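Local coordinates for protein dioxygenase (Pseudomonas brassicacearum, PDB 5V2D) that probably cleaves the central double bond of lignin-derived stilbenes with dioxygen at a four-histidine iron centre, as a member of the carotenoid oxygenase family, at residues P38-A43 with A66-Y71; D78-G83 with M490-H495; R102-D107 with T138-S143. One frame throughout, in Å; residues are numbered along the deposited sequence. Where two conformers were deposited one is given.

Contact 1 of 3, residues P38-A43 with A66-Y71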
ATOM      1  N   PRO A  38      10.069 -15.528  -5.685  1.00 26.61           N
ATOM      2  CA  PRO A  38       9.875 -14.681  -6.911  1.00 28.18           C
ATOM      3  C   PRO A  38       8.969 -15.378  -7.890  1.00 26.21           C
ATOM      4  O   PRO A  38       8.938 -16.609  -7.925  1.00 24.90           O
ATOM      5  CB  PRO A  38      11.298 -14.665  -7.503  1.00 31.48           C
ATOM      6  CG  PRO A  38      12.206 -14.818  -6.237  1.00 34.78           C
ATOM      7  CD  PRO A  38      11.488 -15.934  -5.516  1.00 31.45           C
ATOM      8  N   SER A  39       8.197 -14.614  -8.638  1.00 26.28           N
ATOM      9  CA  SER A  39       7.316 -15.191  -9.694  1.00 25.82           C
ATOM     10  C   SER A  39       7.850 -14.786 -11.056  1.00 23.98           C
ATOM     11  O   SER A  39       8.329 -15.618 -11.813  1.00 23.61           O
ATOM     12  CB  SER A  39       5.883 -14.692  -9.505  1.00 26.70           C
ATOM     13  OG  SER A  39       5.092 -14.906 -10.624  1.00 25.61           O
ATOM     14  N   ARG A  40       7.756 -13.496 -11.342  1.00 22.06           N
ATOM     15  CA  ARG A  40       8.327 -12.861 -12.553  1.00 23.66           C
ATOM     16  C   ARG A  40       7.528 -13.261 -13.767  1.00 22.33           C
ATOM     17  O   ARG A  40       7.983 -13.110 -14.877  1.00 21.66           O
ATOM     18  CB  ARG A  40       9.805 -13.178 -12.699  1.00 23.61           C
ATOM     19  CG  ARG A  40      10.599 -12.914 -11.370  1.00 23.87           C
ATOM     20  CD  ARG A  40      12.105 -13.019 -11.712  1.00 25.07           C
ATOM     21  NE  ARG A  40      12.500 -14.410 -11.858  1.00 24.25           N
ATOM     22  CZ  ARG A  40      13.720 -14.794 -12.131  1.00 26.26           C
ATOM     23  NH1 ARG A  40      14.733 -13.894 -12.334  1.00 25.64           N
ATOM     24  NH2 ARG A  40      13.999 -16.062 -12.215  1.00 28.50           N
ATOM     25  N   ILE A  41       6.276 -13.701 -13.544  1.00 20.44           N
ATOM     26  CA  ILE A  41       5.477 -14.139 -14.681  1.00 21.62           C
ATOM     27  C   ILE A  41       4.674 -12.920 -15.196  1.00 21.01           C
ATOM     28  O   ILE A  41       3.889 -12.372 -14.500  1.00 22.73           O
ATOM     29  CB  ILE A  41       4.517 -15.234 -14.262  1.00 22.73           C
ATOM     30  CG1 ILE A  41       5.256 -16.521 -13.800  1.00 23.41           C
ATOM     31  CG2 ILE A  41       3.459 -15.509 -15.341  1.00 23.03           C
ATOM     32  CD1 ILE A  41       4.299 -17.515 -13.146  1.00 22.62           C
ATOM     33  N   GLU A  42       4.917 -12.549 -16.430  1.00 21.56           N
ATOM     34  CA  GLU A  42       4.092 -11.648 -17.203  1.00 21.86           C
ATOM     35  C   GLU A  42       3.177 -12.534 -18.005  1.00 22.35           C
ATOM     36  O   GLU A  42       3.635 -13.439 -18.656  1.00 23.61           O
ATOM     37  CB  GLU A  42       4.912 -10.739 -18.114  1.00 23.27           C
ATOM     38  CG  GLU A  42       5.810  -9.792 -17.327  1.00 22.90           C
ATOM     39  CD  GLU A  42       6.426  -8.724 -18.255  1.00 24.81           C
ATOM     40  OE1 GLU A  42       7.501  -8.994 -18.859  1.00 25.15           O
ATOM     41  OE2 GLU A  42       5.831  -7.619 -18.374  1.00 28.11           O
ATOM     42  N   ALA A  43       1.874 -12.348 -17.873  1.00 23.00           N
ATOM     43  CA  ALA A  43       0.934 -13.356 -18.387  1.00 22.70           C
ATOM     44  C   ALA A  43      -0.360 -12.776 -18.889  1.00 24.28           C
ATOM     45  O   ALA A  43      -0.733 -11.647 -18.538  1.00 21.92           O
ATOM     46  CB  ALA A  43       0.618 -14.279 -17.282  1.00 25.24           C
ATOM     47  N   ALA A  66       2.250  -5.743  -7.317  1.00 20.38           N
ATOM     48  CA  ALA A  66       3.136  -6.483  -6.479  1.00 19.76           C
ATOM     49  C   ALA A  66       4.612  -6.173  -6.786  1.00 21.23           C
ATOM     50  O   ALA A  66       5.019  -6.280  -7.904  1.00 20.84           O
ATOM     51  CB  ALA A  66       2.922  -7.955  -6.663  1.00 19.52           C
ATOM     52  N   PRO A  67       5.400  -5.992  -5.745  1.00 21.54           N
ATOM     53  CA  PRO A  67       6.838  -6.103  -5.937  1.00 21.05           C
ATOM     54  C   PRO A  67       7.185  -7.505  -6.391  1.00 20.94           C
ATOM     55  O   PRO A  67       6.672  -8.471  -5.820  1.00 19.49           O
ATOM     56  CB  PRO A  67       7.411  -5.809  -4.543  1.00 21.82           C
ATOM     57  CG  PRO A  67       6.317  -5.147  -3.807  1.00 21.99           C
ATOM     58  CD  PRO A  67       5.042  -5.723  -4.339  1.00 23.44           C
ATOM     59  N   ASP A  68       7.972  -7.631  -7.443  1.00 20.36           N
ATOM     60  CA  ASP A  68       8.305  -8.941  -7.972  1.00 22.86           C
ATOM     61  C   ASP A  68       9.673  -8.818  -8.713  1.00 22.53           C
ATOM     62  O   ASP A  68       9.724  -8.517  -9.906  1.00 24.43           O
ATOM     63  CB  ASP A  68       7.209  -9.431  -8.892  1.00 22.64           C
ATOM     64  CG  ASP A  68       7.264 -10.957  -9.155  1.00 24.46           C
ATOM     65  OD1 ASP A  68       6.323 -11.436  -9.821  1.00 25.33           O
ATOM     66  OD2 ASP A  68       8.184 -11.705  -8.649  1.00 25.38           O
ATOM     67  N   PRO A  69      10.771  -8.973  -8.007  1.00 23.86           N
ATOM     68  CA  PRO A  69      12.106  -8.561  -8.588  1.00 23.58           C
ATOM     69  C   PRO A  69      12.468  -9.310  -9.791  1.00 24.79           C
ATOM     70  O   PRO A  69      12.418 -10.521  -9.814  1.00 22.55           O
ATOM     71  CB  PRO A  69      13.134  -8.794  -7.480  1.00 27.04           C
ATOM     72  CG  PRO A  69      12.390  -9.471  -6.427  1.00 29.16           C
ATOM     73  CD  PRO A  69      10.890  -9.526  -6.657  1.00 26.07           C
ATOM     74  N   GLN A  70      12.825  -8.577 -10.867  1.00 23.97           N
ATOM     75  CA  GLN A  70      13.155  -9.187 -12.111  1.00 23.40           C
ATOM     76  C   GLN A  70      14.421 -10.016 -11.974  1.00 23.94           C
ATOM     77  O   GLN A  70      14.523 -11.077 -12.603  1.00 24.34           O
ATOM     78  CB  GLN A  70      13.382  -8.139 -13.190  1.00 24.68           C
ATOM     79  CG  GLN A  70      13.856  -8.660 -14.543  1.00 24.17           C
ATOM     80  CD  GLN A  70      12.772  -9.340 -15.298  1.00 23.96           C
ATOM     81  OE1 GLN A  70      12.156  -8.746 -16.165  1.00 23.86           O
ATOM     82  NE2 GLN A  70      12.522 -10.644 -14.950  1.00 22.23           N
ATOM     83  N   TYR A  71      15.377  -9.539 -11.208  1.00 22.21           N
ATOM     84  CA  TYR A  71      16.628 -10.280 -10.976  1.00 23.56           C
ATOM     85  C   TYR A  71      16.978 -10.470  -9.514  1.00 22.02           C
ATOM     86  O   TYR A  71      16.576  -9.662  -8.669  1.00 23.15           O
ATOM     87  CB  TYR A  71      17.798  -9.507 -11.622  1.00 21.98           C
ATOM     88  CG  TYR A  71      17.781  -9.513 -13.136  1.00 22.16           C
ATOM     89  CD1 TYR A  71      18.127 -10.614 -13.865  1.00 21.85           C
ATOM     90  CD2 TYR A  71      17.336  -8.380 -13.836  1.00 22.78           C
ATOM     91  CE1 TYR A  71      18.091 -10.623 -15.250  1.00 22.77           C
ATOM     92  CE2 TYR A  71      17.251  -8.365 -15.217  1.00 22.56           C
ATOM     93  CZ  TYR A  71      17.641  -9.480 -15.940  1.00 22.43           C
ATOM     94  OH  TYR A  71      17.586  -9.387 -17.304  1.00 22.51           O
TER
HETATM   95  O   HOH W   1      10.022 -11.831 -16.242  1.00 20.51           O
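Asp68, just past the end of strand 60-67, meets the loop 38-43 where Arg40 and Asp68 have their CA atoms 6.0 Å apart, and the touching segments run at 100° to each other. The carboxylate takes two successive backbone amides. Ser39 N donates a nearly straight bond to the syn lone pair of Asp68 OD2 (2.9 Å), while Arg40 N reaches Asp68 OD1 at 2.9 Å from above the carboxylate plane. CG of Asp68 stands anti to the backbone N (chi1 -163°), which carries the acid across to the loop. The Arg40 side chain turns aside from this acid: bent at chi3 (-76°), it brings CD to 3.2 Å from Pro69 O and donates from NH1 to Gln70 O at 2.8 Å, within the guanidinium plane. A water links Arg40 O to Gln70 NE2, and Gln70 OE1 accepts from Arg113. Putting an alanine in place of Asp68 would probably leave both loop amides without acceptors and Arg101 without its salt-bridge partner. With two amides on one carboxylate and the Arg101 charge beside it, the acid is likely to stay ionised and to fix the loop against the end of the strand.

Contact 2 of 3, residues D78-G83 with M490-H495. With FE (Fe (III) ion), chain E.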
ATOM      1  N   ASP A  78      17.816  -8.318   0.070  1.00 28.87           N
ATOM      2  CA  ASP A  78      16.943  -7.192  -0.188  1.00 28.42           C
ATOM      3  C   ASP A  78      15.664  -7.316   0.562  1.00 27.57           C
ATOM      4  O   ASP A  78      15.452  -8.307   1.252  1.00 28.73           O
ATOM      5  CB  ASP A  78      16.692  -7.038  -1.691  1.00 28.45           C
ATOM      6  CG  ASP A  78      16.420  -5.559  -2.130  1.00 30.37           C
ATOM      7  OD1 ASP A  78      16.372  -4.563  -1.283  1.00 29.25           O
ATOM      8  OD2 ASP A  78      16.256  -5.475  -3.407  1.00 31.65           O
ATOM      9  N   ILE A  79      14.819  -6.295   0.478  1.00 26.59           N
ATOM     10  CA  ILE A  79      13.564  -6.262   1.228  1.00 26.16           C
ATOM     11  C   ILE A  79      12.420  -6.344   0.230  1.00 27.58           C
ATOM     12  O   ILE A  79      12.588  -6.011  -1.006  1.00 25.80           O
ATOM     13  CB  ILE A  79      13.463  -5.070   2.162  1.00 26.27           C
ATOM     14  CG1 ILE A  79      13.306  -3.755   1.381  1.00 26.16           C
ATOM     15  CG2 ILE A  79      14.676  -5.080   3.121  1.00 29.24           C
ATOM     16  CD1 ILE A  79      13.040  -2.555   2.222  1.00 26.46           C
ATOM     17  N   PHE A  80      11.275  -6.807   0.723  1.00 24.29           N
ATOM     18  CA  PHE A  80      10.108  -7.008  -0.167  1.00 23.42           C
ATOM     19  C   PHE A  80       9.686  -5.740  -0.847  1.00 21.27           C
ATOM     20  O   PHE A  80       9.363  -5.750  -2.041  1.00 22.42           O
ATOM     21  CB  PHE A  80       8.941  -7.560   0.686  1.00 24.39           C
ATOM     22  CG  PHE A  80       7.619  -7.602  -0.034  1.00 22.33           C
ATOM     23  CD1 PHE A  80       6.586  -6.869   0.424  1.00 22.90           C
ATOM     24  CD2 PHE A  80       7.446  -8.415  -1.090  1.00 22.68           C
ATOM     25  CE1 PHE A  80       5.313  -6.926  -0.177  1.00 22.95           C
ATOM     26  CE2 PHE A  80       6.218  -8.457  -1.748  1.00 23.88           C
ATOM     27  CZ  PHE A  80       5.149  -7.707  -1.261  1.00 23.80           C
ATOM     28  N   PHE A  81       9.756  -4.616  -0.155  1.00 22.27           N
ATOM     29  CA  PHE A  81       9.335  -3.325  -0.678  1.00 24.19           C
ATOM     30  C   PHE A  81      10.205  -2.821  -1.861  1.00 23.34           C
ATOM     31  O   PHE A  81       9.911  -1.777  -2.429  1.00 25.25           O
ATOM     32  CB  PHE A  81       9.330  -2.241   0.408  1.00 26.36           C
ATOM     33  CG  PHE A  81       8.351  -2.429   1.506  1.00 33.44           C
ATOM     34  CD1 PHE A  81       7.182  -3.131   1.377  1.00 36.32           C
ATOM     35  CD2 PHE A  81       8.505  -1.659   2.683  1.00 43.48           C
ATOM     36  CE1 PHE A  81       6.268  -3.287   2.440  1.00 36.63           C
ATOM     37  CE2 PHE A  81       7.573  -1.730   3.738  1.00 42.87           C
ATOM     38  CZ  PHE A  81       6.469  -2.587   3.628  1.00 42.31           C
ATOM     39  N   ASN A  82      11.277  -3.525  -2.185  1.00 22.12           N
ATOM     40  CA  ASN A  82      12.207  -3.044  -3.215  1.00 23.30           C
ATOM     41  C   ASN A  82      12.057  -3.715  -4.599  1.00 22.50           C
ATOM     42  O   ASN A  82      12.794  -3.420  -5.513  1.00 24.71           O
ATOM     43  CB  ASN A  82      13.636  -3.191  -2.744  1.00 25.04           C
ATOM     44  CG  ASN A  82      14.577  -2.123  -3.325  1.00 27.62           C
ATOM     45  OD1 ASN A  82      14.122  -1.057  -3.899  1.00 26.31           O
ATOM     46  ND2 ASN A  82      15.866  -2.355  -3.125  1.00 24.54           N
ATOM     47  N   GLY A  83      11.068  -4.568  -4.767  1.00 21.80           N
ATOM     48  CA  GLY A  83      10.960  -5.365  -5.986  1.00 20.86           C
ATOM     49  C   GLY A  83      10.281  -4.575  -7.117  1.00 21.43           C
ATOM     50  O   GLY A  83       9.396  -3.755  -6.853  1.00 22.39           O
ATOM     51  N   MET A 490       0.293 -16.295  -7.316  1.00 24.79           N
ATOM     52  CA  MET A 490       0.444 -14.833  -7.261  1.00 25.08           C
ATOM     53  C   MET A 490       1.339 -14.566  -6.055  1.00 26.17           C
ATOM     54  O   MET A 490       0.968 -14.883  -4.899  1.00 25.16           O
ATOM     55  CB  MET A 490      -0.923 -14.175  -7.025  1.00 26.32           C
ATOM     56  CG  MET A 490      -1.952 -14.411  -8.138  1.00 28.32           C
ATOM     57  SD  MET A 490      -1.624 -13.639  -9.728  1.00 28.61           S
ATOM     58  CE  MET A 490      -2.077 -11.976  -9.318  1.00 27.03           C
ATOM     59  N   ARG A 491       2.431 -13.857  -6.298  1.00 22.78           N
ATOM     60  CA  ARG A 491       3.282 -13.389  -5.176  1.00 24.31           C
ATOM     61  C   ARG A 491       2.492 -12.381  -4.318  1.00 22.00           C
ATOM     62  O   ARG A 491       1.589 -11.707  -4.775  1.00 21.69           O
ATOM     63  CB  ARG A 491       4.537 -12.726  -5.741  1.00 24.85           C
ATOM     64  CG  ARG A 491       5.625 -12.501  -4.752  1.00 25.42           C
ATOM     65  CD  ARG A 491       6.919 -12.078  -5.501  1.00 24.30           C
ATOM     66  NE  ARG A 491       8.069 -12.186  -4.575  1.00 24.51           N
ATOM     67  CZ  ARG A 491       8.719 -11.158  -4.007  1.00 24.72           C
ATOM     68  NH1 ARG A 491       9.730 -11.428  -3.172  1.00 26.20           N
ATOM     69  NH2 ARG A 491       8.396  -9.863  -4.223  1.00 23.31           N
ATOM     70  N   MET A 492       2.888 -12.258  -3.084  1.00 22.87           N
ATOM     71  CA  MET A 492       2.316 -11.222  -2.204  1.00 23.05           C
ATOM     72  C   MET A 492       2.418  -9.893  -2.870  1.00 21.99           C
ATOM     73  O   MET A 492       3.434  -9.607  -3.492  1.00 22.02           O
ATOM     74  CB  MET A 492       2.972 -11.265  -0.822  1.00 24.47           C
ATOM     75  CG  MET A 492       2.455 -10.273   0.182  1.00 27.20           C
ATOM     76  SD  MET A 492       0.706 -10.614   0.506  1.00 32.72           S
ATOM     77  CE  MET A 492       0.285  -9.371   1.673  1.00 38.18           C
ATOM     78  N   SER A 493       1.389  -9.074  -2.722  1.00 19.91           N
ATOM     79  CA  SER A 493       1.255  -7.803  -3.364  1.00 20.09           C
ATOM     80  C   SER A 493       1.267  -6.686  -2.336  1.00 20.58           C
ATOM     81  O   SER A 493       1.258  -6.893  -1.081  1.00 22.82           O
ATOM     82  CB  SER A 493      -0.023  -7.716  -4.210  1.00 20.56           C
ATOM     83  OG  SER A 493      -0.127  -8.860  -5.107  1.00 22.67           O
ATOM     84  N   LEU A 494       1.235  -5.490  -2.846  1.00 21.56           N
ATOM     85  CA  LEU A 494       0.925  -4.341  -2.058  1.00 22.17           C
ATOM     86  C   LEU A 494      -0.488  -3.865  -2.410  1.00 23.41           C
ATOM     87  O   LEU A 494      -1.439  -4.659  -2.269  1.00 24.79           O
ATOM     88  CB  LEU A 494       2.044  -3.313  -2.176  1.00 22.87           C
ATOM     89  CG  LEU A 494       3.323  -3.642  -1.424  1.00 23.18           C
ATOM     90  CD1 LEU A 494       4.476  -2.640  -1.776  1.00 22.45           C
ATOM     91  CD2 LEU A 494       3.133  -3.752   0.071  1.00 24.64           C
ATOM     92  N   HIS A 495      -0.681  -2.641  -2.837  1.00 21.41           N
ATOM     93  CA  HIS A 495      -2.035  -2.097  -2.909  1.00 23.65           C
ATOM     94  C   HIS A 495      -2.742  -2.248  -4.227  1.00 24.29           C
ATOM     95  O   HIS A 495      -2.093  -2.431  -5.247  1.00 22.67           O
ATOM     96  CB  HIS A 495      -2.020  -0.602  -2.518  1.00 21.65           C
ATOM     97  CG  HIS A 495      -1.482  -0.403  -1.164  1.00 22.49           C
ATOM     98  ND1 HIS A 495      -2.212  -0.753  -0.023  1.00 23.11           N
ATOM     99  CD2 HIS A 495      -0.302   0.142  -0.727  1.00 21.97           C
ATOM    100  CE1 HIS A 495      -1.491  -0.420   1.052  1.00 22.82           C
ATOM    101  NE2 HIS A 495      -0.336   0.115   0.652  1.00 21.99           N
TER
HETATM  102 FE    FE E 500       0.856   1.457   1.774  1.00 21.77          FE
HETATM  103  O   HOH W   2      10.118  -7.764  -3.675  1.00 21.26           O
HETATM  104  O   HOH W   3       2.250  -0.062   1.860  1.00 26.53           O
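The Phe80 ring meets the 490-495 loop mainly along its edge: the carbonyl oxygens of Met492 and Ser493 lie in the ring plane, Met492 O 3.4 Å from Phe80 CZ. Arg491 NH2 also lies near that plane, 3.6 Å from Phe80 CD2, with the guanidinium turned 49° from the ring, so this is an edge approach and no cation-pi stack. Leu494 comes in obliquely, its CD2 3.9 Å from Phe80 CE1, and the same methyl touches Phe81 CE1 at 4.0 Å. CD2 thus touches both rings, the leucine side chain sliding past Phe80 in the opposite direction and crossing Phe81 at about a right angle. CG of Phe80 lies anti to the backbone N (chi1 170°), carrying the ring to the loop, where CZ also packs on Met492 CG. Met492 O is buried with no hydrogen-bond partner in the model, so aromatic C-H groups are what it faces. Arg491 NH2 donates to Pro67 O and to a water that in turn donates to Phe80 O. Beyond Leu494, His495 NE2 binds the iron at 2.1 Å with His188, His239, His304 and a water, while Glu437 holds its ND1. The short 3-10 turn 80-82 leads into strand 85-93 and the loop into strand 496-500; Pro67 of strand 60-67 packs on Phe80 and Leu494, and helix 33-36 lies against Met492.

Contact 3 of 3, residues R102-D107 with T138-S143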
ATOM      1  N   ARG A 102       1.661  -7.659 -15.966  1.00 21.22           N
ATOM      2  CA  ARG A 102       2.796  -7.058 -16.701  0.60 23.51           C
ATOM      3  C   ARG A 102       3.660  -6.206 -15.751  1.00 21.27           C
ATOM      4  O   ARG A 102       3.133  -5.534 -14.860  1.00 19.49           O
ATOM      5  CB  ARG A 102       2.348  -6.121 -17.864  0.60 27.48           C
ATOM      6  CG  ARG A 102       1.536  -6.712 -19.007  0.60 33.45           C
ATOM      7  CD  ARG A 102       2.373  -7.703 -19.856  0.60 39.10           C
ATOM      8  NE  ARG A 102       1.913  -8.211 -21.161  0.60 42.66           N
ATOM      9  CZ  ARG A 102       1.272  -9.368 -21.409  0.60 46.83           C
ATOM     10  NH1 ARG A 102       0.844 -10.158 -20.452  0.60 43.37           N
ATOM     11  NH2 ARG A 102       1.013  -9.715 -22.664  0.60 49.91           N
ATOM     12  N   TYR A 103       4.947  -6.175 -16.041  1.00 19.77           N
ATOM     13  CA  TYR A 103       5.879  -5.309 -15.348  1.00 20.08           C
ATOM     14  C   TYR A 103       5.665  -3.898 -15.782  1.00 20.63           C
ATOM     15  O   TYR A 103       5.406  -3.627 -16.974  1.00 21.39           O
ATOM     16  CB  TYR A 103       7.329  -5.664 -15.666  1.00 19.28           C
ATOM     17  CG  TYR A 103       7.969  -6.724 -14.778  1.00 20.72           C
ATOM     18  CD1 TYR A 103       8.480  -7.865 -15.303  1.00 19.36           C
ATOM     19  CD2 TYR A 103       8.031  -6.544 -13.388  1.00 20.85           C
ATOM     20  CE1 TYR A 103       9.104  -8.794 -14.497  1.00 20.55           C
ATOM     21  CE2 TYR A 103       8.680  -7.473 -12.602  1.00 19.78           C
ATOM     22  CZ  TYR A 103       9.175  -8.630 -13.179  1.00 19.26           C
ATOM     23  OH  TYR A 103       9.752  -9.573 -12.350  1.00 20.87           O
ATOM     24  N   VAL A 104       5.763  -2.980 -14.838  1.00 20.92           N
ATOM     25  CA  VAL A 104       5.951  -1.560 -15.189  1.00 20.57           C
ATOM     26  C   VAL A 104       7.344  -1.410 -15.828  1.00 20.11           C
ATOM     27  O   VAL A 104       8.351  -1.753 -15.230  1.00 20.59           O
ATOM     28  CB  VAL A 104       5.884  -0.619 -13.978  1.00 21.82           C
ATOM     29  CG1 VAL A 104       5.819   0.808 -14.418  1.00 22.83           C
ATOM     30  CG2 VAL A 104       4.595  -0.860 -13.170  1.00 23.51           C
ATOM     31  N   GLN A 105       7.402  -0.898 -17.048  1.00 20.37           N
ATOM     32  CA  GLN A 105       8.699  -0.756 -17.737  1.00 21.93           C
ATOM     33  C   GLN A 105       9.369   0.560 -17.305  1.00 21.64           C
ATOM     34  O   GLN A 105       9.582   1.477 -18.102  1.00 23.05           O
ATOM     35  CB  GLN A 105       8.546  -0.872 -19.235  1.00 25.95           C
ATOM     36  CG  GLN A 105       7.962  -2.207 -19.588  1.00 28.22           C
ATOM     37  CD  GLN A 105       8.485  -2.794 -20.857  1.00 35.03           C
ATOM     38  OE1 GLN A 105       9.113  -2.112 -21.678  1.00 36.23           O
ATOM     39  NE2 GLN A 105       8.234  -4.083 -21.042  1.00 35.41           N
ATOM     40  N   THR A 106       9.775   0.578 -16.057  1.00 20.59           N
ATOM     41  CA  THR A 106      10.535   1.661 -15.481  1.00 21.47           C
ATOM     42  C   THR A 106      11.915   1.758 -16.132  1.00 20.42           C
ATOM     43  O   THR A 106      12.443   0.771 -16.633  1.00 21.57           O
ATOM     44  CB  THR A 106      10.745   1.505 -13.959  1.00 20.53           C
ATOM     45  OG1 THR A 106      11.462   0.331 -13.703  1.00 19.86           O
ATOM     46  CG2 THR A 106       9.378   1.509 -13.206  1.00 21.34           C
ATOM     47  N   ASP A 107      12.530   2.926 -16.029  1.00 20.70           N
ATOM     48  CA  ASP A 107      13.900   3.045 -16.498  1.00 22.20           C
ATOM     49  C   ASP A 107      14.792   2.024 -15.721  1.00 21.55           C
ATOM     50  O   ASP A 107      15.692   1.462 -16.284  1.00 20.16           O
ATOM     51  CB  ASP A 107      14.503   4.405 -16.253  1.00 23.52           C
ATOM     52  CG  ASP A 107      13.813   5.534 -16.989  1.00 25.98           C
ATOM     53  OD1 ASP A 107      13.050   5.335 -17.877  1.00 27.93           O
ATOM     54  OD2 ASP A 107      14.135   6.723 -16.703  1.00 28.26           O
ATOM     55  N   THR A 138      13.199   4.456  -9.115  1.00 21.71           N
ATOM     56  CA  THR A 138      11.887   3.951  -8.743  1.00 21.87           C
ATOM     57  C   THR A 138      11.562   2.605  -9.359  1.00 22.15           C
ATOM     58  O   THR A 138      11.952   2.311 -10.465  1.00 21.83           O
ATOM     59  CB  THR A 138      10.735   4.960  -9.009  1.00 20.54           C
ATOM     60  OG1 THR A 138       9.646   4.616  -8.154  1.00 21.98           O
ATOM     61  CG2 THR A 138      10.282   4.942 -10.427  1.00 20.61           C
ATOM     62  N   THR A 139      10.792   1.822  -8.611  1.00 21.77           N
ATOM     63  CA  THR A 139      10.177   0.580  -9.105  1.00 22.01           C
ATOM     64  C   THR A 139       8.670   0.621  -9.309  1.00 21.05           C
ATOM     65  O   THR A 139       8.108  -0.355  -9.756  1.00 21.30           O
ATOM     66  CB  THR A 139      10.441  -0.555  -8.059  1.00 21.84           C
ATOM     67  OG1 THR A 139       9.997  -0.091  -6.769  1.00 21.76           O
ATOM     68  CG2 THR A 139      11.926  -0.896  -8.044  1.00 22.19           C
ATOM     69  N   ALA A 140       7.996   1.736  -8.985  1.00 22.64           N
ATOM     70  CA  ALA A 140       6.579   1.946  -9.246  1.00 22.17           C
ATOM     71  C   ALA A 140       5.768   0.749  -8.724  1.00 22.24           C
ATOM     72  O   ALA A 140       4.918   0.266  -9.450  1.00 21.89           O
ATOM     73  CB  ALA A 140       6.358   2.151 -10.729  1.00 22.82           C
ATOM     74  N   ASN A 141       6.056   0.305  -7.495  1.00 21.83           N
ATOM     75  CA  ASN A 141       5.628  -0.998  -6.984  1.00 22.16           C
ATOM     76  C   ASN A 141       4.598  -1.042  -5.873  1.00 21.66           C
ATOM     77  O   ASN A 141       4.355  -2.135  -5.349  1.00 20.57           O
ATOM     78  CB  ASN A 141       6.867  -1.794  -6.599  1.00 21.78           C
ATOM     79  CG  ASN A 141       7.493  -1.343  -5.325  1.00 22.14           C
ATOM     80  OD1 ASN A 141       7.136  -0.316  -4.784  1.00 19.62           O
ATOM     81  ND2 ASN A 141       8.460  -2.145  -4.828  1.00 20.20           N
ATOM     82  N   THR A 142       4.041   0.123  -5.485  1.00 21.57           N
ATOM     83  CA  THR A 142       3.311   0.200  -4.224  1.00 21.59           C
ATOM     84  C   THR A 142       1.823   0.306  -4.360  1.00 21.71           C
ATOM     85  O   THR A 142       1.073  -0.410  -3.640  1.00 20.84           O
ATOM     86  CB  THR A 142       3.895   1.315  -3.337  1.00 22.20           C
ATOM     87  OG1 THR A 142       5.258   0.999  -3.066  1.00 24.02           O
ATOM     88  CG2 THR A 142       3.195   1.419  -2.016  1.00 23.45           C
ATOM     89  N   SER A 143       1.336   1.168  -5.258  1.00 20.99           N
ATOM     90  CA  SER A 143      -0.097   1.259  -5.495  1.00 22.08           C
ATOM     91  C   SER A 143      -0.406   1.489  -6.928  1.00 21.98           C
ATOM     92  O   SER A 143       0.432   1.867  -7.727  1.00 20.71           O
ATOM     93  CB  SER A 143      -0.720   2.473  -4.753  1.00 25.94           C
ATOM     94  OG  SER A 143      -0.554   2.360  -3.349  1.00 29.93           O
TER
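Thr106 and Val104 meet Ala140 through methyl groups set by their first torsions. In Thr106 (chi1 61°) OG1 sits between the backbone N and the carbonyl carbon, which leaves CG2 anti to that carbon and pointed at the 138-143 loop. In Val104 (chi1 -169°) CG1 is anti to the backbone N and CG2 anti to the carbonyl carbon, the two branches reaching different atoms of Ala140. The alanine CB lies between the two residues, 4.0 Å from Thr106 CG2 and 4.0 Å from Val104 CG1. The second valine branch, CG2, approaches Ala140 O at 3.9 Å; this buried oxygen has no hydrogen-bond partner in the model. Thr106 also lays CB and CG2 beside Thr138 O, CB at 3.8 Å. No hydrogen bond crosses between the segments, and the contact is one of van der Waals packing. Between the two contacting residues the chain turns sharply: Gln105 is the centre of an inverse gamma turn, with a weak bond from Thr106 N to Val104 O at 2.9 Å. The turn takes the chain from strand 96-103 to helix 107-115, where Thr106 is the N-cap and its OG1 accepts from Leu109 N. The hydroxyl is therefore spent on the helix start while the methyl serves the loop. Opposite, Ala140 adopts positive phi and psi, and a weak bond ties its N to Thr138 OG1, whose stronger partner is Asp157. Further along, Thr142 OG1 donates to Asn141 OD1 at 2.9 Å, and Thr142 and Ser143 form a classic beta bulge opposite Leu154 at the start of strand 143-147. Trp161 and Met163 of strand 161-163 pack on Val104, and Ala153 of strand 150-154 touches both Val104 and Ala140.

How the contacts relate
The three contacts lie side by side, with contact 2 about 9 Å from contact 1 and 11 Å from contact 3, centre to centre; contacts 1 and 3 are 11 Å apart. Contact 1 closes before contact 2 opens, and contact 3 is nested within the long loop that contact 2 closes. Strands 43-45, 60-67, 85-93, 96-103 and 496-500, which all segments but 138-143 belong to or lead into, form one antiparallel sheet; 138-143 leads into strand 143-147 of another. Direct links are Asp68 O to Tyr103 OH, and Phe81 O and Gly83 O to Asn141 ND2. Together they join early segments to the C-terminal strand and the iron ligand just before it, consistent with the beta-propeller of carotenoid oxygenases.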